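Side-chain contacts in TetR family transcription regulator (PDB 3PAS), which probably binds DNA through an N-terminal helix-turn-helix domain and regulates transcription: residues Ala12-Thr17 with Ile47-Lys52; Arg87-Leu92 with Leu180-Ala185. One frame throughout, in Å; residues are numbered along the deposited sequence. Where two conformers were deposited one is given.

Contact 1: residues Ala12-Thr17 with Ile47-Lys52; sequences AFLEAT and IYYEDK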
ATOM      1  N   ALA B  12     -23.831  -0.135 -17.792  1.00 24.00           N
ATOM      2  CA  ALA B  12     -24.527   0.529 -16.717  1.00 24.34           C
ATOM      3  C   ALA B  12     -24.388  -0.302 -15.454  1.00 24.77           C
ATOM      4  O   ALA B  12     -24.074   0.252 -14.370  1.00 23.62           O
ATOM      5  CB  ALA B  12     -26.001   0.816 -17.048  1.00 22.83           C
ATOM      6  N   PHE B  13     -24.566  -1.622 -15.580  1.00 23.72           N
ATOM      7  CA  PHE B  13     -24.415  -2.504 -14.414  1.00 21.61           C
ATOM      8  C   PHE B  13     -22.989  -2.662 -13.915  1.00 21.37           C
ATOM      9  O   PHE B  13     -22.773  -2.698 -12.703  1.00 21.27           O
ATOM     10  CB  PHE B  13     -25.028  -3.886 -14.671  1.00 25.22           C
ATOM     11  CG  PHE B  13     -26.528  -3.872 -14.849  1.00 21.77           C
ATOM     12  CD1 PHE B  13     -27.374  -3.441 -13.831  1.00 19.44           C
ATOM     13  CD2 PHE B  13     -27.086  -4.283 -16.045  1.00 26.07           C
ATOM     14  CE1 PHE B  13     -28.740  -3.424 -13.998  1.00 19.88           C
ATOM     15  CE2 PHE B  13     -28.461  -4.289 -16.206  1.00 22.12           C
ATOM     16  CZ  PHE B  13     -29.297  -3.853 -15.178  1.00 19.44           C
ATOM     17  N   LEU B  14     -22.029  -2.783 -14.840  1.00 21.25           N
ATOM     18  CA  LEU B  14     -20.657  -2.931 -14.503  1.00 23.08           C
ATOM     19  C   LEU B  14     -20.141  -1.667 -13.780  1.00 22.83           C
ATOM     20  O   LEU B  14     -19.526  -1.764 -12.744  1.00 21.96           O
ATOM     21  CB  LEU B  14     -19.823  -3.228 -15.758  1.00 22.90           C
ATOM     22  CG  LEU B  14     -20.136  -4.559 -16.435  1.00 27.30           C
ATOM     23  CD1 LEU B  14     -19.694  -4.559 -17.892  1.00 27.06           C
ATOM     24  CD2 LEU B  14     -19.553  -5.710 -15.603  1.00 21.75           C
ATOM     25  N   GLU B  15     -20.468  -0.494 -14.315  1.00 22.49           N
ATOM     26  CA  GLU B  15     -20.102   0.777 -13.690  1.00 23.78           C
ATOM     27  C   GLU B  15     -20.780   0.972 -12.321  1.00 22.98           C
ATOM     28  O   GLU B  15     -20.157   1.425 -11.376  1.00 23.80           O
ATOM     29  CB  GLU B  15     -20.447   1.924 -14.655  1.00 23.60           C
ATOM     30  CG  GLU B  15     -19.458   2.080 -15.803  1.00 23.90           C
ATOM     31  CD  GLU B  15     -18.060   2.577 -15.356  1.00 27.95           C
ATOM     32  OE1 GLU B  15     -17.904   3.136 -14.233  1.00 34.24           O
ATOM     33  OE2 GLU B  15     -17.096   2.398 -16.118  1.00 29.48           O
ATOM     34  N   ALA B  16     -22.043   0.598 -12.198  1.00 21.24           N
ATOM     35  CA  ALA B  16     -22.752   0.707 -10.914  1.00 21.54           C
ATOM     36  C   ALA B  16     -22.095  -0.210  -9.872  1.00 18.44           C
ATOM     37  O   ALA B  16     -22.013   0.138  -8.688  1.00 24.19           O
ATOM     38  CB  ALA B  16     -24.234   0.345 -11.092  1.00 18.16           C
ATOM     39  N   THR B  17     -21.620  -1.374 -10.316  1.00 20.45           N
ATOM     40  CA  THR B  17     -20.927  -2.327  -9.443  1.00 19.27           C
ATOM     41  C   THR B  17     -19.604  -1.690  -8.978  1.00 20.81           C
ATOM     42  O   THR B  17     -19.312  -1.692  -7.797  1.00 22.07           O
ATOM     43  CB  THR B  17     -20.654  -3.649 -10.131  1.00 22.05           C
ATOM     44  OG1 THR B  17     -21.882  -4.265 -10.522  1.00 20.20           O
ATOM     45  CG2 THR B  17     -19.946  -4.628  -9.194  1.00 19.77           C
ATOM     46  N   ILE B  47     -31.000 -10.378 -16.626  1.00 21.86           N
ATOM     47  CA  ILE B  47     -30.891 -10.719 -18.074  1.00 23.92           C
ATOM     48  C   ILE B  47     -29.403 -10.932 -18.436  1.00 21.84           C
ATOM     49  O   ILE B  47     -29.014 -11.851 -19.187  1.00 20.56           O
ATOM     50  CB  ILE B  47     -31.486  -9.611 -18.982  1.00 22.18           C
ATOM     51  CG1 ILE B  47     -32.979  -9.424 -18.699  1.00 22.14           C
ATOM     52  CG2 ILE B  47     -31.269  -9.976 -20.438  1.00 26.04           C
ATOM     53  CD1 ILE B  47     -33.656  -8.238 -19.410  1.00 25.03           C
ATOM     54  N   TYR B  48     -28.566 -10.095 -17.857  1.00 23.99           N
ATOM     55  CA  TYR B  48     -27.152 -10.070 -18.209  1.00 22.77           C
ATOM     56  C   TYR B  48     -26.219 -10.831 -17.276  1.00 26.01           C
ATOM     57  O   TYR B  48     -25.193 -11.358 -17.720  1.00 22.12           O
ATOM     58  CB  TYR B  48     -26.718  -8.607 -18.280  1.00 23.88           C
ATOM     59  CG  TYR B  48     -27.567  -7.843 -19.238  1.00 26.72           C
ATOM     60  CD1 TYR B  48     -27.419  -7.988 -20.612  1.00 32.79           C
ATOM     61  CD2 TYR B  48     -28.571  -7.037 -18.780  1.00 26.94           C
ATOM     62  CE1 TYR B  48     -28.255  -7.269 -21.506  1.00 26.91           C
ATOM     63  CE2 TYR B  48     -29.404  -6.353 -19.634  1.00 30.06           C
ATOM     64  CZ  TYR B  48     -29.246  -6.463 -20.992  1.00 32.80           C
ATOM     65  OH  TYR B  48     -30.094  -5.765 -21.794  1.00 39.24           O
ATOM     66  N   TYR B  49     -26.575 -10.872 -15.988  1.00 24.60           N
ATOM     67  CA  TYR B  49     -25.726 -11.473 -14.951  1.00 23.52           C
ATOM     68  C   TYR B  49     -26.586 -12.382 -14.107  1.00 24.83           C
ATOM     69  O   TYR B  49     -27.647 -11.968 -13.652  1.00 22.61           O
ATOM     70  CB  TYR B  49     -25.058 -10.381 -14.112  1.00 23.98           C
ATOM     71  CG  TYR B  49     -24.242  -9.494 -15.026  1.00 21.82           C
ATOM     72  CD1 TYR B  49     -23.028  -9.949 -15.562  1.00 21.55           C
ATOM     73  CD2 TYR B  49     -24.711  -8.259 -15.413  1.00 26.58           C
ATOM     74  CE1 TYR B  49     -22.363  -9.212 -16.458  1.00 26.61           C
ATOM     75  CE2 TYR B  49     -24.020  -7.484 -16.286  1.00 26.43           C
ATOM     76  CZ  TYR B  49     -22.858  -7.960 -16.811  1.00 27.66           C
ATOM     77  OH  TYR B  49     -22.168  -7.207 -17.709  1.00 30.85           O
ATOM     78  N   GLU B  50     -26.129 -13.605 -13.895  1.00 22.77           N
ATOM     79  CA  GLU B  50     -26.962 -14.599 -13.222  1.00 29.07           C
ATOM     80  C   GLU B  50     -27.178 -14.336 -11.754  1.00 26.69           C
ATOM     81  O   GLU B  50     -28.246 -14.654 -11.203  1.00 27.32           O
ATOM     82  CB  GLU B  50     -26.408 -16.019 -13.440  1.00 34.30           C
ATOM     83  CG  GLU B  50     -26.450 -16.383 -14.926  1.00 46.36           C
ATOM     84  CD  GLU B  50     -25.784 -17.702 -15.267  1.00 55.66           C
ATOM     85  OE1 GLU B  50     -26.308 -18.726 -14.794  1.00 40.20           O
ATOM     86  OE2 GLU B  50     -24.790 -17.717 -16.047  1.00 55.90           O
ATOM     87  N   ASP B  51     -26.148 -13.827 -11.110  1.00 23.38           N
ATOM     88  CA  ASP B  51     -26.171 -13.574  -9.703  1.00 24.05           C
ATOM     89  C   ASP B  51     -25.037 -12.588  -9.373  1.00 25.60           C
ATOM     90  O   ASP B  51     -24.267 -12.198 -10.258  1.00 23.51           O
ATOM     91  CB  ASP B  51     -25.998 -14.882  -8.958  1.00 26.96           C
ATOM     92  CG  ASP B  51     -24.745 -15.661  -9.371  1.00 28.69           C
ATOM     93  OD1 ASP B  51     -23.787 -15.139  -9.952  1.00 26.45           O
ATOM     94  OD2 ASP B  51     -24.707 -16.863  -9.113  1.00 28.93           O
ATOM     95  N   LYS B  52     -24.909 -12.263  -8.098  1.00 24.30           N
ATOM     96  CA  LYS B  52     -23.905 -11.327  -7.660  1.00 25.62           C
ATOM     97  C   LYS B  52     -22.512 -11.828  -8.001  1.00 25.27           C
ATOM     98  O   LYS B  52     -21.664 -11.082  -8.516  1.00 24.53           O
ATOM     99  CB  LYS B  52     -24.060 -11.115  -6.170  1.00 29.68           C
ATOM    100  CG  LYS B  52     -23.103 -10.110  -5.567  1.00 26.56           C
ATOM    101  CD  LYS B  52     -23.427  -9.875  -4.091  1.00 30.45           C
ATOM    102  CE  LYS B  52     -22.346  -9.015  -3.407  1.00 29.86           C
ATOM    103  NZ  LYS B  52     -22.593  -8.794  -1.970  1.00 22.99           N
TER
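Phe13 and Leu14, neighbours on helix 5-24, meet Tyr48 and Tyr49 where the chain leaves helix 42-48, the second helix of the predicted helix-turn-helix of this TetR-type domain, for the loop before helix 52-76. All four contact side chains share one first torsion, with CG beside the backbone N and anti to the carbonyl carbon. In Phe13 the bond from CA to CB already points at segment 47-52, and the torsion (chi1 -66°) carries the ring on to meet Tyr48. Phe13 CE2, with CD2 behind it, does the touching: CE2 lies 3.8 Å from Tyr48 CD2, the two side chains crossing at about a right angle and the rings meeting obliquely. The Tyr48 ring is backed on one face by its neighbour, with Ile47 CG2 4.0 Å above the plane over the ring centre. Closer to the helix, Phe13 CB meets the second tyrosine, also obliquely, 4.1 Å from Tyr49 CE2. The Tyr49 ring runs on past Phe13 and brings its hydroxyl to the branch point of Leu14, which it crosses nearly perpendicularly; Leu14 CD2 also lies 4.2 Å from Tyr49 CZ. Van der Waals contact carries the interface, the tyrosine hydroxyl included.

Ala38 and Leu40, from the turn between helices 31-37 and 42-48, also pack on Phe13, while Ala58 of helix 52-76 touches Tyr49. Asp51 is the N-cap of that helix, OD1 accepting from Gln54 N. One helical turn beyond Phe13, Thr17 folds its hydroxyl back: OG1 donates to Phe13 O at 2.8 Å, and Thr17 N reaches that oxygen from the opposite face of the carbonyl plane. At the leucine branch, Tyr49 OH sits 3.6 Å from both Leu14 CG and Leu14 CD1.

Contact 2: residues Arg87-Leu92 with Leu180-Ala185; sequences RQWHTL and LAFNMA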
ATOM      1  N   ARG B  87       5.587   5.494 -20.910  1.00 18.47           N
ATOM      2  CA  ARG B  87       4.286   5.887 -21.461  1.00 19.46           C
ATOM      3  C   ARG B  87       3.168   5.241 -20.688  1.00 18.11           C
ATOM      4  O   ARG B  87       2.184   5.864 -20.389  1.00 19.26           O
ATOM      5  CB  ARG B  87       4.146   5.499 -22.910  1.00 20.84           C
ATOM      6  CG  ARG B  87       5.043   6.264 -23.789  1.00 24.96           C
ATOM      7  CD  ARG B  87       5.043   5.674 -25.192  1.00 33.68           C
ATOM      8  NE  ARG B  87       5.496   6.665 -26.174  1.00 39.47           N
ATOM      9  CZ  ARG B  87       4.697   7.514 -26.831  1.00 46.18           C
ATOM     10  NH1 ARG B  87       3.369   7.530 -26.652  1.00 41.62           N
ATOM     11  NH2 ARG B  87       5.245   8.368 -27.676  1.00 49.52           N
ATOM     12  N   GLN B  88       3.302   3.958 -20.404  1.00 20.70           N
ATOM     13  CA  GLN B  88       2.310   3.163 -19.651  0.50 17.85           C
ATOM     14  C   GLN B  88       2.074   3.786 -18.281  1.00 18.19           C
ATOM     15  O   GLN B  88       0.978   3.830 -17.787  1.00 18.40           O
ATOM     16  CB  GLN B  88       2.843   1.744 -19.460  0.50 19.07           C
ATOM     17  CG  GLN B  88       2.371   1.013 -18.176  0.50 17.18           C
ATOM     18  CD  GLN B  88       3.572   0.442 -17.463  0.50 22.01           C
ATOM     19  OE1 GLN B  88       4.357   1.179 -16.807  0.50 20.95           O
ATOM     20  NE2 GLN B  88       3.787  -0.874 -17.650  0.50 27.88           N
ATOM     21  N   TRP B  89       3.158   4.223 -17.670  1.00 17.03           N
ATOM     22  CA  TRP B  89       3.115   4.845 -16.322  1.00 18.68           C
ATOM     23  C   TRP B  89       2.284   6.082 -16.320  1.00 18.48           C
ATOM     24  O   TRP B  89       1.404   6.244 -15.465  1.00 19.15           O
ATOM     25  CB  TRP B  89       4.511   5.132 -15.813  1.00 18.41           C
ATOM     26  CG  TRP B  89       4.631   5.966 -14.591  1.00 18.42           C
ATOM     27  CD1 TRP B  89       4.458   7.307 -14.489  1.00 20.00           C
ATOM     28  CD2 TRP B  89       4.973   5.504 -13.278  1.00 16.46           C
ATOM     29  NE1 TRP B  89       4.639   7.707 -13.194  1.00 19.13           N
ATOM     30  CE2 TRP B  89       4.979   6.618 -12.438  1.00 19.06           C
ATOM     31  CE3 TRP B  89       5.297   4.246 -12.749  1.00 22.33           C
ATOM     32  CZ2 TRP B  89       5.306   6.539 -11.072  1.00 20.74           C
ATOM     33  CZ3 TRP B  89       5.617   4.158 -11.436  1.00 17.06           C
ATOM     34  CH2 TRP B  89       5.617   5.327 -10.583  1.00 20.46           C
ATOM     35  N   HIS B  90       2.547   6.960 -17.272  1.00 19.86           N
ATOM     36  CA  HIS B  90       1.759   8.178 -17.427  1.00 20.55           C
ATOM     37  C   HIS B  90       0.296   7.843 -17.687  1.00 21.18           C
ATOM     38  O   HIS B  90      -0.579   8.492 -17.130  1.00 17.10           O
ATOM     39  CB  HIS B  90       2.299   9.113 -18.540  1.00 25.54           C
ATOM     40  CG  HIS B  90       3.430  10.002 -18.102  1.00 23.04           C
ATOM     41  ND1 HIS B  90       3.244  11.301 -17.657  1.00 21.53           N
ATOM     42  CD2 HIS B  90       4.759   9.779 -18.070  1.00 23.84           C
ATOM     43  CE1 HIS B  90       4.424  11.828 -17.372  1.00 19.92           C
ATOM     44  NE2 HIS B  90       5.359  10.913 -17.597  1.00 20.84           N
ATOM     45  N   THR B  91       0.003   6.860 -18.551  1.00 19.08           N
ATOM     46  CA  THR B  91      -1.417   6.518 -18.852  1.00 18.40           C
ATOM     47  C   THR B  91      -2.154   5.956 -17.595  1.00 18.90           C
ATOM     48  O   THR B  91      -3.255   6.388 -17.253  1.00 19.91           O
ATOM     49  CB  THR B  91      -1.488   5.513 -20.002  1.00 19.36           C
ATOM     50  OG1 THR B  91      -0.943   6.157 -21.153  1.00 19.49           O
ATOM     51  CG2 THR B  91      -2.923   5.105 -20.235  1.00 23.61           C
ATOM     52  N   LEU B  92      -1.478   5.087 -16.863  1.00 21.10           N
ATOM     53  CA  LEU B  92      -2.038   4.505 -15.631  1.00 19.67           C
ATOM     54  C   LEU B  92      -2.263   5.570 -14.535  1.00 18.97           C
ATOM     55  O   LEU B  92      -3.283   5.574 -13.841  1.00 17.85           O
ATOM     56  CB  LEU B  92      -1.154   3.426 -15.092  1.00 17.49           C
ATOM     57  CG  LEU B  92      -1.166   2.042 -15.772  1.00 27.17           C
ATOM     58  CD1 LEU B  92       0.019   1.188 -15.278  1.00 23.99           C
ATOM     59  CD2 LEU B  92      -2.453   1.313 -15.655  1.00 23.11           C
ATOM     60  N   LEU B 180       8.811  12.559 -12.798  1.00 19.21           N
ATOM     61  CA  LEU B 180       9.820  12.416 -11.768  1.00 18.93           C
ATOM     62  C   LEU B 180       9.618  11.119 -10.974  1.00 20.91           C
ATOM     63  O   LEU B 180      10.565  10.378 -10.727  1.00 20.81           O
ATOM     64  CB  LEU B 180       9.756  13.602 -10.830  1.00 22.32           C
ATOM     65  CG  LEU B 180      10.580  13.591  -9.551  1.00 20.94           C
ATOM     66  CD1 LEU B 180      12.085  13.407  -9.898  1.00 27.83           C
ATOM     67  CD2 LEU B 180      10.344  14.928  -8.855  1.00 30.40           C
ATOM     68  N   ALA B 181       8.368  10.841 -10.606  1.00 22.11           N
ATOM     69  CA  ALA B 181       8.040   9.589  -9.931  1.00 20.74           C
ATOM     70  C   ALA B 181       8.395   8.382 -10.822  1.00 22.33           C
ATOM     71  O   ALA B 181       8.967   7.393 -10.326  1.00 18.93           O
ATOM     72  CB  ALA B 181       6.509   9.577  -9.596  1.00 18.63           C
ATOM     73  N   PHE B 182       8.078   8.436 -12.125  1.00 16.99           N
ATOM     74  CA  PHE B 182       8.512   7.352 -13.012  1.00 18.88           C
ATOM     75  C   PHE B 182      10.032   7.202 -13.047  1.00 19.38           C
ATOM     76  O   PHE B 182      10.537   6.064 -13.050  1.00 17.66           O
ATOM     77  CB  PHE B 182       8.005   7.457 -14.483  1.00 18.22           C
ATOM     78  CG  PHE B 182       8.661   6.437 -15.403  1.00 16.48           C
ATOM     79  CD1 PHE B 182       8.209   5.159 -15.414  1.00 14.42           C
ATOM     80  CD2 PHE B 182       9.788   6.756 -16.178  1.00 19.77           C
ATOM     81  CE1 PHE B 182       8.829   4.178 -16.203  1.00 18.46           C
ATOM     82  CE2 PHE B 182      10.416   5.787 -16.964  1.00 17.88           C
ATOM     83  CZ  PHE B 182       9.925   4.509 -16.984  1.00 16.64           C
ATOM     84  N   ASN B 183      10.761   8.315 -13.102  1.00 18.46           N
ATOM     85  CA  ASN B 183      12.236   8.217 -13.088  1.00 17.61           C
ATOM     86  C   ASN B 183      12.791   7.485 -11.836  1.00 16.88           C
ATOM     87  O   ASN B 183      13.744   6.736 -11.917  1.00 18.04           O
ATOM     88  CB  ASN B 183      12.879   9.588 -13.229  1.00 20.48           C
ATOM     89  CG  ASN B 183      12.686  10.174 -14.643  1.00 24.60           C
ATOM     90  OD1 ASN B 183      12.435   9.440 -15.601  1.00 26.13           O
ATOM     91  ND2 ASN B 183      12.734  11.479 -14.750  1.00 24.17           N
HETATM   92  N   MSE B 184      12.138   7.703 -10.706  1.00 19.08           N
HETATM   93  CA  MSE B 184      12.480   7.014  -9.468  1.00 18.74           C
HETATM   94  C   MSE B 184      12.155   5.526  -9.563  1.00 17.42           C
HETATM   95  O   MSE B 184      12.977   4.678  -9.123  1.00 18.48           O
HETATM   96  CB  MSE B 184      11.818   7.687  -8.267  1.00 18.54           C
HETATM   97  CG  MSE B 184      12.379   9.084  -8.049  1.00 21.59           C
HETATM   98 SE   MSE B 184      11.486  10.045  -6.696  0.75 21.84          SE
HETATM   99  CE  MSE B 184      12.332   9.126  -5.085  1.00 18.50           C
ATOM    100  N   ALA B 185      10.982   5.203 -10.119  1.00 16.06           N
ATOM    101  CA  ALA B 185      10.558   3.803 -10.291  1.00 16.22           C
ATOM    102  C   ALA B 185      11.500   3.076 -11.221  1.00 17.71           C
ATOM    103  O   ALA B 185      11.926   1.947 -10.929  1.00 17.96           O
ATOM    104  CB  ALA B 185       9.112   3.686 -10.805  1.00 14.81           C
TER
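Trp89 of helix 81-98 lays its indole against Ala181, Phe182 and Ala185 of helix 175-189, joining two helices of the all-helical C-terminal domain of this TetR family protein. The short segments run at 130° to one another, their axes 10.2 Å apart, and the indole reaches across that gap.

The aromatic part centres on the five-membered ring. Phe182 CB stands almost straight above it, 3.5 Å from its centroid, in a CH-pi contact. The phenyl ring of Phe182 follows with an edge-to-face approach, turning its edge to the indole face with the planes at 67°; its CD1 is 3.7 Å from Trp89 CB. Trp89 holds CG anti to its own backbone N (chi1 170°), which swings the indole across to the partner helix.

Methyl groups take the six-membered ring. Ala181 CB lies at its edge, near the ring plane, 3.6 Å from Trp89 CZ2, and Ala185 CB, one turn along the helix, approaches obliquely. The backbone comes close here too: Phe182 CA lies above the indole plane, offset toward the rim, and Phe182 N is 3.5 Å from Trp89 CZ2.

Polar links sit round the margin. Trp89 NE1 makes a weak hydrogen bond to Ile178 O, and His90 NE2 bonds Glu179 OE1, both partners lying one or two residues before Leu180. Ile159 of helix 148-167 also packs on Trp89, while Phe154 of the second subunit packs on Ala185, whose CB reaches Trp89 CZ3 at 3.6 Å.

In the fold
The two contacts lie on opposite sides of the chain's centre, their own centres about 33 Å apart, and their touching side chains come from different helices. Each is buried and largely apolar, yet their settings differ. Contact 1 lies in the probable DNA-binding domain, joining helix 5-24 to the predicted helix-turn-helix; its rings meet obliquely, and Tyr48 remains partly exposed. Contact 2 belongs to the C-terminal domain, where one indole meets a neighbouring helix with defined CH-pi and edge-to-face geometry. Only contact 2 is touched by the second subunit. Helix 52-76 packs on side chains of both 12-17 and 87-92, and so runs between the two regions.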